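Local coordinates for acetyl-CoA hydrolase/transferase family protein (Porphyromonas gingivalis, PDB 2NVV) that probably transfers coenzyme A between acetate and other acids or hydrolyses acetyl-CoA, and binds zinc, at residues A[346-351]-A[388-393]; A[360-365]-A[417-422]; A[429-434]-A[441-446]. One frame throughout, in Å; residues are numbered along the deposited sequence.

Contact 1: A[346-351]-A[388-393]; sequences GVITIN and VSIFTT
Near-equal first torsions in Asn351 (chi1 -72°) and Phe391 (chi1 -85°) set each CG beside its own backbone N, and on this face of the sheet the Phe391 ring reaches across until its CE1 lies 3.7 Å from Asn351 CB. The backbones run parallel at 19°, with Thr349 facing Ser389 and Ile350 facing Ile390. The ladder alternates in direction: Ile390 N gives to Thr349 O at 2.8 Å, Asn351 N to Ile390 O at 2.9 Å, and Thr392 N to Asn351 O at 2.8 Å. Toward the start of the strands the bond from Thr349 N to Val388 O is weak. On the face opposite Phe391, Ile350 CG2 meets Ile390 CG2 at 4.2 Å and Thr392 CG2 at 4.0 Å; helix 226-245 covers Ile390 and Thr392 there. Helix 379-385 packs on Thr349, Asn351, Ser389 and Phe391 from the other face. The Asn351 amide turns from the ladder, its ND2 bonding Gln256 on the neighbouring strand. Its side chain lies about 5 Å from that of Glu284, the predicted thioester-forming residue, and the side chain of Thr392 about 3 Å from that of Val262, predicted to bind CoA. Paired parallel strands between helical layers, with a predicted CoA site beside them, fit the alpha/beta fold of this acetyl-CoA hydrolase/transferase family.

Contact 2: A[360-365]-A[417-422]; sequences GNINST and HSVKVI. With ZN (zinc ion), chain G.
Apolar packing with no hydrogen bond across it joins Gly360, just before strand 362-367, and Ile362 at its start to Val419 and Ile422, where the chain climbs from the zinc site into strand 421-424. Two sheets meet here, the four-stranded one through 362-367 and the five-stranded one through 421-424. The contact is small but buried, and its centre is the end of Ile362. CD1 of that residue sits against both branches of Val419, 3.6 Å from CG1 and 3.7 Å from CG2, the two side chains crossing at a slant. The bend at chi2 of Ile362 (66°) folds CD1 back, while the extended Ile422 (chi2 179°) brings its own CD1 to 4.1 Å from the same methyl. Ile422 CD1 also rests 4.2 Å from Gly360 CA, and the carbonyl O of Gly360 lies against the CB and CG2 end of Val419. Phe391 of strand 389-392 packs on both Ile362 and Val419.

At the far end of 417-422, His417 points away from this packing. Its NE2 binds the zinc ion at 2.1 Å, and a water is a further ligand at 2.4 Å. Lys420 NZ reaches back to His417 O at 3.2 Å, meeting it from above the carbonyl plane. With the zinc bond at NE2, a hydrogen bond from ND1 to Asp102 O of the second subunit would hold the ring's rotation. Glu416 of the same chain, with His411 and Asp413 of the second subunit, completes the metal's ligands: this is a zinc site shared between two subunits.

Contact 3: A[429-434]-A[441-446]; sequences ADLRGK and HEIIDK
Glu442 and Ala429 bury the most surface here, with Ile443 next, in a strand-turn-helix unit: strand 427-430, at the edge, within this chain, of the five-stranded mixed sheet, passes through a type II turn, Leu431 to Lys434, into helix 436-446, which folds back on it. Ala429 is the small residue against which the helix settles. Its CB lies 3.7 Å from Glu442 CG and 3.9 Å from Ile443 CA, and the CA atoms of Ala429 and Ile443 are 5.3 Å apart, a close seating for strand and helix.

Ile443 CG1 rests against Ala429 CB at 4.0 Å and Leu431 CD1 at 3.9 Å, meeting both from the same side. Ile422 of the adjacent strand also touches Ile443 and Leu431, so this apolar patch continues into the sheet.

Glu442 leaves the helix with CG anti to the backbone N (chi1 179°) and then bends at chi2 (66°), which lays its methylene against Ala429 and sets its carboxylate between two lysines, the three forming a salt-bridge network. Lys446, one helical turn on, adds weak bonds to both carboxylate oxygens from one side of their plane. The extended Lys434 comes from the other side, crossing Glu442 at about a right angle; a weak hydrogen bond from its NZ to Asp430 O, at 3.3 Å, helps to place the ammonium. Lys434 NZ thus lies over the face of the carboxylate, 3.4 Å from Glu442 CD, and its salt bridge to Glu442 OE1 is long at 3.7 Å.

All three contacts lie within the C-terminal domain of the family and reach one five-stranded mixed sheet. Contact 1 joins its second and third strands, 348-352 and 389-392; contact 2 packs the start of strand 362-367, of a separate four-stranded sheet, on the segment entering strand 421-424; contact 3 covers the antiparallel edge strand, 427-430. The centre of contact 2 is about 10 Å from that of contact 1. Along the chain the segments of contacts 1 and 2 alternate, whereas contact 3 follows both. Probable backbone hydrogen bonds join neighbouring strands: Phe391 N to Val421 O at 2.8 Å, then Ala429 N to Ile422 O at 2.8 Å. The predicted CoA site lies beside contact 1, and 417-422 leads from the zinc ligand His417 into the sheet.

Contact 1: A[346-351]-A[388-393]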
ATOM      1  N   GLY A 346      -3.800  14.468  -4.722  1.00  6.39           N
ATOM      2  CA  GLY A 346      -4.543  14.468  -3.477  1.00  6.39           C
ATOM      3  C   GLY A 346      -5.948  13.934  -3.689  1.00  6.39           C
ATOM      4  O   GLY A 346      -6.931  14.474  -3.169  1.00  6.39           O
ATOM      5  N   VAL A 347      -6.042  12.867  -4.470  1.00  6.39           N
ATOM      6  CA  VAL A 347      -7.314  12.249  -4.773  1.00  6.39           C
ATOM      7  C   VAL A 347      -7.974  11.725  -3.514  1.00  6.39           C
ATOM      8  O   VAL A 347      -7.345  11.008  -2.729  1.00  6.39           O
ATOM      9  CB  VAL A 347      -7.141  11.067  -5.748  1.00  6.39           C
ATOM     10  CG1 VAL A 347      -8.486  10.478  -6.104  1.00  6.39           C
ATOM     11  CG2 VAL A 347      -6.430  11.526  -6.993  1.00  6.90           C
ATOM     12  N   ILE A 348      -9.241  12.088  -3.312  1.00  6.63           N
ATOM     13  CA  ILE A 348      -9.990  11.608  -2.162  1.00  6.39           C
ATOM     14  C   ILE A 348     -10.657  10.329  -2.647  1.00  6.39           C
ATOM     15  O   ILE A 348     -11.385  10.347  -3.635  1.00  6.39           O
ATOM     16  CB  ILE A 348     -11.048  12.646  -1.710  1.00  6.72           C
ATOM     17  CG1 ILE A 348     -10.334  13.868  -1.132  1.00  6.39           C
ATOM     18  CG2 ILE A 348     -12.007  12.020  -0.680  1.00  6.39           C
ATOM     19  CD1 ILE A 348     -11.227  15.018  -0.831  1.00  6.39           C
ATOM     20  N   THR A 349     -10.397   9.222  -1.955  1.00  6.39           N
ATOM     21  CA  THR A 349     -10.932   7.927  -2.357  1.00  6.39           C
ATOM     22  C   THR A 349     -12.042   7.408  -1.456  1.00  6.39           C
ATOM     23  O   THR A 349     -11.948   7.490  -0.232  1.00  6.39           O
ATOM     24  CB  THR A 349      -9.804   6.862  -2.434  1.00  6.39           C
ATOM     25  OG1 THR A 349      -9.255   6.647  -1.139  1.00  6.39           O
ATOM     26  CG2 THR A 349      -8.690   7.323  -3.351  1.00  6.39           C
ATOM     27  N   ILE A 350     -13.085   6.864  -2.085  1.00  7.30           N
ATOM     28  CA  ILE A 350     -14.239   6.314  -1.388  1.00  7.15           C
ATOM     29  C   ILE A 350     -14.526   4.930  -1.967  1.00  6.39           C
ATOM     30  O   ILE A 350     -14.921   4.801  -3.125  1.00  6.39           O
ATOM     31  CB  ILE A 350     -15.473   7.213  -1.587  1.00  6.39           C
ATOM     32  CG1 ILE A 350     -15.072   8.680  -1.417  1.00  6.39           C
ATOM     33  CG2 ILE A 350     -16.550   6.853  -0.573  1.00  6.39           C
ATOM     34  CD1 ILE A 350     -15.981   9.636  -2.139  1.00  6.39           C
ATOM     35  N   ASN A 351     -14.336   3.900  -1.148  1.00  6.39           N
ATOM     36  CA  ASN A 351     -14.531   2.529  -1.573  1.00  6.39           C
ATOM     37  C   ASN A 351     -15.404   1.761  -0.603  1.00  6.39           C
ATOM     38  O   ASN A 351     -15.617   2.204   0.519  1.00  6.50           O
ATOM     39  CB  ASN A 351     -13.167   1.864  -1.701  1.00  6.39           C
ATOM     40  CG  ASN A 351     -12.390   2.371  -2.901  1.00  6.39           C
ATOM     41  OD1 ASN A 351     -12.596   1.912  -4.019  1.00  6.39           O
ATOM     42  ND2 ASN A 351     -11.505   3.334  -2.679  1.00  6.89           N
ATOM     43  N   VAL A 388      -7.249  11.349   1.729  1.00  6.39           N
ATOM     44  CA  VAL A 388      -7.974  10.799   2.871  1.00  6.39           C
ATOM     45  C   VAL A 388      -8.713   9.604   2.295  1.00  6.39           C
ATOM     46  O   VAL A 388      -9.432   9.747   1.307  1.00  6.39           O
ATOM     47  CB  VAL A 388      -9.046  11.763   3.448  1.00  6.60           C
ATOM     48  CG1 VAL A 388      -9.459  11.287   4.840  1.00  6.54           C
ATOM     49  CG2 VAL A 388      -8.526  13.168   3.512  1.00  7.20           C
ATOM     50  N   SER A 389      -8.542   8.426   2.885  1.00  6.40           N
ATOM     51  CA  SER A 389      -9.228   7.248   2.362  1.00  6.39           C
ATOM     52  C   SER A 389     -10.488   6.972   3.162  1.00  6.39           C
ATOM     53  O   SER A 389     -10.465   6.969   4.389  1.00  6.39           O
ATOM     54  CB  SER A 389      -8.318   6.022   2.402  1.00  6.39           C
ATOM     55  OG  SER A 389      -8.063   5.645   3.740  1.00  7.57           O
ATOM     56  N   ILE A 390     -11.582   6.740   2.450  1.00  6.39           N
ATOM     57  CA  ILE A 390     -12.865   6.475   3.078  1.00  6.39           C
ATOM     58  C   ILE A 390     -13.437   5.126   2.657  1.00  6.39           C
ATOM     59  O   ILE A 390     -13.334   4.716   1.501  1.00  6.39           O
ATOM     60  CB  ILE A 390     -13.894   7.561   2.702  1.00  6.95           C
ATOM     61  CG1 ILE A 390     -13.356   8.941   3.075  1.00  6.39           C
ATOM     62  CG2 ILE A 390     -15.224   7.280   3.392  1.00  6.39           C
ATOM     63  CD1 ILE A 390     -14.178  10.083   2.515  1.00  6.39           C
ATOM     64  N   PHE A 391     -14.036   4.435   3.610  1.00  6.41           N
ATOM     65  CA  PHE A 391     -14.655   3.157   3.329  1.00  7.33           C
ATOM     66  C   PHE A 391     -16.097   3.204   3.813  1.00  6.39           C
ATOM     67  O   PHE A 391     -16.381   3.600   4.950  1.00  6.39           O
ATOM     68  CB  PHE A 391     -13.876   2.036   4.004  1.00  6.39           C
ATOM     69  CG  PHE A 391     -12.716   1.551   3.193  1.00  6.70           C
ATOM     70  CD1 PHE A 391     -12.918   0.666   2.127  1.00  6.46           C
ATOM     71  CD2 PHE A 391     -11.423   1.993   3.464  1.00  6.91           C
ATOM     72  CE1 PHE A 391     -11.847   0.225   1.340  1.00  6.39           C
ATOM     73  CE2 PHE A 391     -10.344   1.562   2.685  1.00  6.66           C
ATOM     74  CZ  PHE A 391     -10.558   0.672   1.617  1.00  6.39           C
ATOM     75  N   THR A 392     -17.006   2.832   2.921  1.00  6.39           N
ATOM     76  CA  THR A 392     -18.430   2.821   3.220  1.00  6.39           C
ATOM     77  C   THR A 392     -18.956   1.403   3.243  1.00  6.39           C
ATOM     78  O   THR A 392     -18.382   0.512   2.631  1.00  6.98           O
ATOM     79  CB  THR A 392     -19.209   3.575   2.164  1.00  6.69           C
ATOM     80  OG1 THR A 392     -18.905   3.002   0.896  1.00  6.39           O
ATOM     81  CG2 THR A 392     -18.841   5.045   2.162  1.00  6.39           C
ATOM     82  N   THR A 393     -20.066   1.209   3.945  1.00  6.39           N
ATOM     83  CA  THR A 393     -20.689  -0.106   4.045  1.00  6.39           C
ATOM     84  C   THR A 393     -21.915  -0.093   4.951  1.00  7.36           C
ATOM     85  O   THR A 393     -21.899   0.505   6.038  1.00  6.39           O
ATOM     86  CB  THR A 393     -19.737  -1.165   4.641  1.00  6.39           C
ATOM     87  OG1 THR A 393     -20.447  -2.393   4.818  1.00  6.39           O
ATOM     88  CG2 THR A 393     -19.218  -0.721   6.011  1.00  6.39           C
TER

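Contact 2: A[360-365]-A[417-422]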
ATOM      1  N   GLY A 360     -10.063  -0.831  12.300  1.00  6.39           N
ATOM      2  CA  GLY A 360      -9.873  -0.148  11.031  1.00  6.46           C
ATOM      3  C   GLY A 360      -9.370  -0.954   9.857  1.00  6.39           C
ATOM      4  O   GLY A 360      -8.965  -0.382   8.847  1.00  6.39           O
ATOM      5  N   ASN A 361      -9.384  -2.273   9.979  1.00  6.39           N
ATOM      6  CA  ASN A 361      -8.916  -3.133   8.902  1.00  6.39           C
ATOM      7  C   ASN A 361     -10.107  -3.472   8.026  1.00  6.39           C
ATOM      8  O   ASN A 361     -11.213  -3.676   8.530  1.00  6.39           O
ATOM      9  CB  ASN A 361      -8.293  -4.395   9.494  1.00  6.39           C
ATOM     10  CG  ASN A 361      -7.131  -4.080  10.403  1.00  6.64           C
ATOM     11  OD1 ASN A 361      -6.033  -3.778   9.941  1.00  7.22           O
ATOM     12  ND2 ASN A 361      -7.374  -4.123  11.705  1.00  6.39           N
ATOM     13  N   ILE A 362      -9.881  -3.529   6.715  1.00  6.39           N
ATOM     14  CA  ILE A 362     -10.959  -3.806   5.770  1.00  6.39           C
ATOM     15  C   ILE A 362     -10.748  -5.054   4.905  1.00  6.67           C
ATOM     16  O   ILE A 362      -9.648  -5.341   4.447  1.00  6.39           O
ATOM     17  CB  ILE A 362     -11.204  -2.569   4.829  1.00  6.39           C
ATOM     18  CG1 ILE A 362     -12.138  -1.561   5.503  1.00  6.93           C
ATOM     19  CG2 ILE A 362     -11.856  -3.000   3.516  1.00  6.39           C
ATOM     20  CD1 ILE A 362     -11.591  -0.901   6.706  1.00  6.39           C
ATOM     21  N   ASN A 363     -11.841  -5.786   4.707  1.00  6.39           N
ATOM     22  CA  ASN A 363     -11.876  -6.981   3.878  1.00  6.39           C
ATOM     23  C   ASN A 363     -12.766  -6.572   2.715  1.00  6.39           C
ATOM     24  O   ASN A 363     -13.911  -6.154   2.916  1.00  6.39           O
ATOM     25  CB  ASN A 363     -12.524  -8.144   4.636  1.00  6.39           C
ATOM     26  CG  ASN A 363     -12.792  -9.355   3.755  1.00  6.39           C
ATOM     27  OD1 ASN A 363     -12.563  -9.334   2.555  1.00  6.39           O
ATOM     28  ND2 ASN A 363     -13.288 -10.415   4.360  1.00  6.69           N
ATOM     29  N   SER A 364     -12.243  -6.649   1.499  1.00  6.39           N
ATOM     30  CA  SER A 364     -13.061  -6.285   0.354  1.00  6.87           C
ATOM     31  C   SER A 364     -13.089  -7.371  -0.704  1.00  6.39           C
ATOM     32  O   SER A 364     -13.460  -7.116  -1.850  1.00  6.39           O
ATOM     33  CB  SER A 364     -12.591  -4.951  -0.260  1.00  6.78           C
ATOM     34  OG  SER A 364     -11.194  -4.786  -0.215  1.00  7.05           O
ATOM     35  N   THR A 365     -12.748  -8.598  -0.315  1.00  6.61           N
ATOM     36  CA  THR A 365     -12.710  -9.684  -1.277  1.00  6.39           C
ATOM     37  C   THR A 365     -13.195 -11.074  -0.851  1.00  6.66           C
ATOM     38  O   THR A 365     -13.825 -11.768  -1.647  1.00  7.38           O
ATOM     39  CB  THR A 365     -11.275  -9.846  -1.835  1.00  6.39           C
ATOM     40  OG1 THR A 365     -10.355  -9.959  -0.743  1.00  6.39           O
ATOM     41  CG2 THR A 365     -10.881  -8.661  -2.676  1.00  6.39           C
ATOM     42  N   HIS A 417      -3.191   1.063   8.989  1.00  6.39           N
ATOM     43  CA  HIS A 417      -2.275   2.121   8.574  1.00  6.39           C
ATOM     44  C   HIS A 417      -2.715   2.818   7.298  1.00  6.39           C
ATOM     45  O   HIS A 417      -2.175   3.857   6.940  1.00  6.39           O
ATOM     46  CB  HIS A 417      -0.877   1.542   8.351  1.00  6.71           C
ATOM     47  CG  HIS A 417      -0.383   0.716   9.494  1.00  7.00           C
ATOM     48  ND1 HIS A 417      -0.039   1.262  10.712  1.00  6.46           N
ATOM     49  CD2 HIS A 417      -0.235  -0.623   9.626  1.00  6.76           C
ATOM     50  CE1 HIS A 417       0.295   0.297  11.548  1.00  6.39           C
ATOM     51  NE2 HIS A 417       0.185  -0.857  10.914  1.00  6.57           N
ATOM     52  N   SER A 418      -3.699   2.248   6.616  1.00  6.39           N
ATOM     53  CA  SER A 418      -4.157   2.818   5.364  1.00  6.39           C
ATOM     54  C   SER A 418      -5.580   3.335   5.395  1.00  6.39           C
ATOM     55  O   SER A 418      -5.916   4.257   4.662  1.00  6.39           O
ATOM     56  CB  SER A 418      -4.013   1.779   4.245  1.00  6.44           C
ATOM     57  OG  SER A 418      -2.659   1.416   4.043  1.00  6.39           O
ATOM     58  N   VAL A 419      -6.420   2.740   6.232  1.00  6.39           N
ATOM     59  CA  VAL A 419      -7.813   3.155   6.331  1.00  6.84           C
ATOM     60  C   VAL A 419      -7.938   4.364   7.264  1.00  6.39           C
ATOM     61  O   VAL A 419      -7.662   4.272   8.462  1.00  6.39           O
ATOM     62  CB  VAL A 419      -8.681   1.998   6.854  1.00  6.39           C
ATOM     63  CG1 VAL A 419     -10.140   2.370   6.759  1.00  6.44           C
ATOM     64  CG2 VAL A 419      -8.389   0.733   6.061  1.00  6.39           C
ATOM     65  N   LYS A 420      -8.362   5.495   6.713  1.00  6.53           N
ATOM     66  CA  LYS A 420      -8.492   6.723   7.496  1.00  6.39           C
ATOM     67  C   LYS A 420      -9.883   7.026   8.032  1.00  6.75           C
ATOM     68  O   LYS A 420     -10.025   7.562   9.137  1.00  6.39           O
ATOM     69  CB  LYS A 420      -8.017   7.917   6.669  1.00  6.39           C
ATOM     70  CG  LYS A 420      -6.637   7.728   6.047  1.00  6.39           C
ATOM     71  CD  LYS A 420      -5.599   7.363   7.086  1.00  7.37           C
ATOM     72  CE  LYS A 420      -4.233   7.134   6.455  1.00  6.39           C
ATOM     73  NZ  LYS A 420      -3.221   6.818   7.493  1.00  6.39           N
ATOM     74  N   VAL A 421     -10.910   6.691   7.256  1.00  7.58           N
ATOM     75  CA  VAL A 421     -12.282   6.957   7.666  1.00  6.39           C
ATOM     76  C   VAL A 421     -13.240   5.849   7.248  1.00  6.39           C
ATOM     77  O   VAL A 421     -13.106   5.283   6.161  1.00  6.48           O
ATOM     78  CB  VAL A 421     -12.787   8.262   7.044  1.00  6.39           C
ATOM     79  CG1 VAL A 421     -14.170   8.583   7.555  1.00  6.39           C
ATOM     80  CG2 VAL A 421     -11.810   9.388   7.343  1.00  6.39           C
ATOM     81  N   ILE A 422     -14.201   5.542   8.118  1.00  6.39           N
ATOM     82  CA  ILE A 422     -15.208   4.522   7.831  1.00  6.39           C
ATOM     83  C   ILE A 422     -16.590   5.156   8.028  1.00  6.39           C
ATOM     84  O   ILE A 422     -16.816   5.903   8.984  1.00  6.39           O
ATOM     85  CB  ILE A 422     -15.062   3.303   8.761  1.00  6.46           C
ATOM     86  CG1 ILE A 422     -13.677   2.683   8.597  1.00  6.39           C
ATOM     87  CG2 ILE A 422     -16.108   2.268   8.422  1.00  6.39           C
ATOM     88  CD1 ILE A 422     -13.436   1.478   9.488  1.00  7.10           C
TER
HETATM   89 ZN    ZN G 507      -0.126  -2.657  11.878  1.00 16.91          ZN
HETATM   90  O   HOH W   1      -1.663  -3.460  10.214  1.00  4.78           O

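Contact 3: A[429-434]-A[441-446]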
ATOM      1  N   ALA A 429     -16.716   7.415  11.292  1.00  6.39           N
ATOM      2  CA  ALA A 429     -15.648   7.190  12.258  1.00  6.39           C
ATOM      3  C   ALA A 429     -14.319   7.631  11.676  1.00  6.39           C
ATOM      4  O   ALA A 429     -13.740   6.942  10.851  1.00  6.39           O
ATOM      5  CB  ALA A 429     -15.583   5.712  12.649  1.00  6.39           C
ATOM      6  N   ASP A 430     -13.849   8.797  12.098  1.00  6.43           N
ATOM      7  CA  ASP A 430     -12.575   9.315  11.629  1.00  6.41           C
ATOM      8  C   ASP A 430     -11.516   8.614  12.466  1.00  6.39           C
ATOM      9  O   ASP A 430     -11.415   8.831  13.675  1.00  6.39           O
ATOM     10  CB  ASP A 430     -12.498  10.822  11.845  1.00  7.89           C
ATOM     11  CG  ASP A 430     -11.428  11.470  11.003  1.00  8.21           C
ATOM     12  OD1 ASP A 430     -10.378  10.830  10.783  1.00  6.92           O
ATOM     13  OD2 ASP A 430     -11.632  12.623  10.572  1.00  9.14           O
ATOM     14  N   LEU A 431     -10.725   7.777  11.811  1.00  7.06           N
ATOM     15  CA  LEU A 431      -9.706   6.989  12.485  1.00  7.59           C
ATOM     16  C   LEU A 431      -8.354   7.661  12.677  1.00  6.39           C
ATOM     17  O   LEU A 431      -7.506   7.154  13.412  1.00  6.39           O
ATOM     18  CB  LEU A 431      -9.517   5.678  11.717  1.00  6.84           C
ATOM     19  CG  LEU A 431     -10.518   4.528  11.910  1.00  6.39           C
ATOM     20  CD1 LEU A 431     -11.900   5.045  12.208  1.00  6.54           C
ATOM     21  CD2 LEU A 431     -10.505   3.649  10.685  1.00  6.39           C
ATOM     22  N   ARG A 432      -8.155   8.803  12.030  1.00  6.39           N
ATOM     23  CA  ARG A 432      -6.874   9.506  12.120  1.00  6.39           C
ATOM     24  C   ARG A 432      -6.475   9.964  13.513  1.00  6.39           C
ATOM     25  O   ARG A 432      -7.279  10.496  14.266  1.00  6.39           O
ATOM     26  CB  ARG A 432      -6.860  10.698  11.155  1.00  6.39           C
ATOM     27  CG  ARG A 432      -6.792  10.290   9.686  1.00  6.39           C
ATOM     28  CD  ARG A 432      -7.086  11.455   8.776  1.00  6.39           C
ATOM     29  NE  ARG A 432      -8.443  11.952   8.977  1.00  6.39           N
ATOM     30  CZ  ARG A 432      -8.978  12.968   8.307  1.00  6.48           C
ATOM     31  NH1 ARG A 432     -10.216  13.338   8.569  1.00  6.39           N
ATOM     32  NH2 ARG A 432      -8.280  13.608   7.378  1.00  8.87           N
ATOM     33  N   GLY A 433      -5.214   9.727  13.850  1.00  6.50           N
ATOM     34  CA  GLY A 433      -4.701  10.135  15.143  1.00  6.39           C
ATOM     35  C   GLY A 433      -5.134   9.280  16.305  1.00  6.39           C
ATOM     36  O   GLY A 433      -4.960   9.676  17.456  1.00  8.11           O
ATOM     37  N   LYS A 434      -5.678   8.103  16.019  1.00  6.39           N
ATOM     38  CA  LYS A 434      -6.150   7.216  17.078  1.00  6.39           C
ATOM     39  C   LYS A 434      -5.444   5.877  17.123  1.00  7.03           C
ATOM     40  O   LYS A 434      -5.050   5.340  16.088  1.00  8.52           O
ATOM     41  CB  LYS A 434      -7.656   6.989  16.924  1.00  6.39           C
ATOM     42  CG  LYS A 434      -8.467   8.197  17.314  1.00  8.42           C
ATOM     43  CD  LYS A 434      -9.919   8.076  16.906  1.00  8.59           C
ATOM     44  CE  LYS A 434     -10.696   9.296  17.408  1.00 10.96           C
ATOM     45  NZ  LYS A 434     -12.075   9.364  16.866  1.00 12.14           N
ATOM     46  N   HIS A 441     -13.583   2.185  19.717  1.00  6.94           N
ATOM     47  CA  HIS A 441     -14.725   2.822  20.355  1.00  6.39           C
ATOM     48  C   HIS A 441     -15.404   3.804  19.419  1.00  6.39           C
ATOM     49  O   HIS A 441     -16.622   3.951  19.435  1.00  7.23           O
ATOM     50  CB  HIS A 441     -14.304   3.521  21.641  1.00  6.39           C
ATOM     51  CG  HIS A 441     -14.206   2.593  22.809  1.00  7.04           C
ATOM     52  ND1 HIS A 441     -13.003   2.218  23.365  1.00  7.03           N
ATOM     53  CD2 HIS A 441     -15.165   1.939  23.507  1.00  6.96           C
ATOM     54  CE1 HIS A 441     -13.223   1.375  24.358  1.00  6.61           C
ATOM     55  NE2 HIS A 441     -14.526   1.190  24.466  1.00  7.12           N
ATOM     56  N   GLU A 442     -14.617   4.473  18.593  1.00  6.39           N
ATOM     57  CA  GLU A 442     -15.177   5.413  17.631  1.00  6.63           C
ATOM     58  C   GLU A 442     -15.997   4.635  16.602  1.00  6.39           C
ATOM     59  O   GLU A 442     -17.124   5.003  16.296  1.00  6.39           O
ATOM     60  CB  GLU A 442     -14.047   6.185  16.945  1.00  6.59           C
ATOM     61  CG  GLU A 442     -14.504   7.190  15.899  1.00  6.97           C
ATOM     62  CD  GLU A 442     -15.301   8.344  16.475  1.00  8.35           C
ATOM     63  OE1 GLU A 442     -15.605   9.281  15.704  1.00  8.28           O
ATOM     64  OE2 GLU A 442     -15.625   8.317  17.681  1.00  7.17           O
ATOM     65  N   ILE A 443     -15.433   3.552  16.078  1.00  6.39           N
ATOM     66  CA  ILE A 443     -16.126   2.729  15.090  1.00  6.39           C
ATOM     67  C   ILE A 443     -17.390   2.105  15.670  1.00  6.40           C
ATOM     68  O   ILE A 443     -18.404   1.988  14.995  1.00  6.39           O
ATOM     69  CB  ILE A 443     -15.227   1.583  14.567  1.00  6.39           C
ATOM     70  CG1 ILE A 443     -14.088   2.151  13.714  1.00  6.41           C
ATOM     71  CG2 ILE A 443     -16.060   0.595  13.750  1.00  6.39           C
ATOM     72  CD1 ILE A 443     -13.111   1.111  13.216  1.00  6.39           C
ATOM     73  N   ILE A 444     -17.320   1.689  16.922  1.00  6.52           N
ATOM     74  CA  ILE A 444     -18.458   1.072  17.590  1.00  6.39           C
ATOM     75  C   ILE A 444     -19.609   2.053  17.800  1.00  6.82           C
ATOM     76  O   ILE A 444     -20.753   1.767  17.466  1.00  6.39           O
ATOM     77  CB  ILE A 444     -18.017   0.488  18.958  1.00  6.39           C
ATOM     78  CG1 ILE A 444     -17.085  -0.702  18.720  1.00  6.39           C
ATOM     79  CG2 ILE A 444     -19.222   0.055  19.772  1.00  6.39           C
ATOM     80  CD1 ILE A 444     -16.488  -1.278  19.973  1.00  6.59           C
ATOM     81  N   ASP A 445     -19.288   3.224  18.340  1.00  6.39           N
ATOM     82  CA  ASP A 445     -20.273   4.261  18.623  1.00  6.39           C
ATOM     83  C   ASP A 445     -20.876   4.952  17.399  1.00  6.49           C
ATOM     84  O   ASP A 445     -22.034   5.373  17.428  1.00  6.57           O
ATOM     85  CB  ASP A 445     -19.643   5.326  19.523  1.00  6.39           C
ATOM     86  CG  ASP A 445     -19.259   4.789  20.883  1.00  8.12           C
ATOM     87  OD1 ASP A 445     -18.561   5.514  21.619  1.00  9.11           O
ATOM     88  OD2 ASP A 445     -19.656   3.652  21.228  1.00  9.11           O
ATOM     89  N   LYS A 446     -20.100   5.067  16.324  1.00  6.88           N
ATOM     90  CA  LYS A 446     -20.562   5.768  15.130  1.00  6.39           C
ATOM     91  C   LYS A 446     -21.005   4.948  13.925  1.00  6.39           C
ATOM     92  O   LYS A 446     -21.931   5.346  13.222  1.00  6.39           O
ATOM     93  CB  LYS A 446     -19.481   6.747  14.666  1.00  6.43           C
ATOM     94  CG  LYS A 446     -18.975   7.724  15.727  1.00  6.66           C
ATOM     95  CD  LYS A 446     -20.113   8.493  16.414  1.00  6.39           C
ATOM     96  CE  LYS A 446     -19.735   9.970  16.628  1.00  6.39           C
ATOM     97  NZ  LYS A 446     -18.442  10.181  17.327  1.00  6.39           N
TER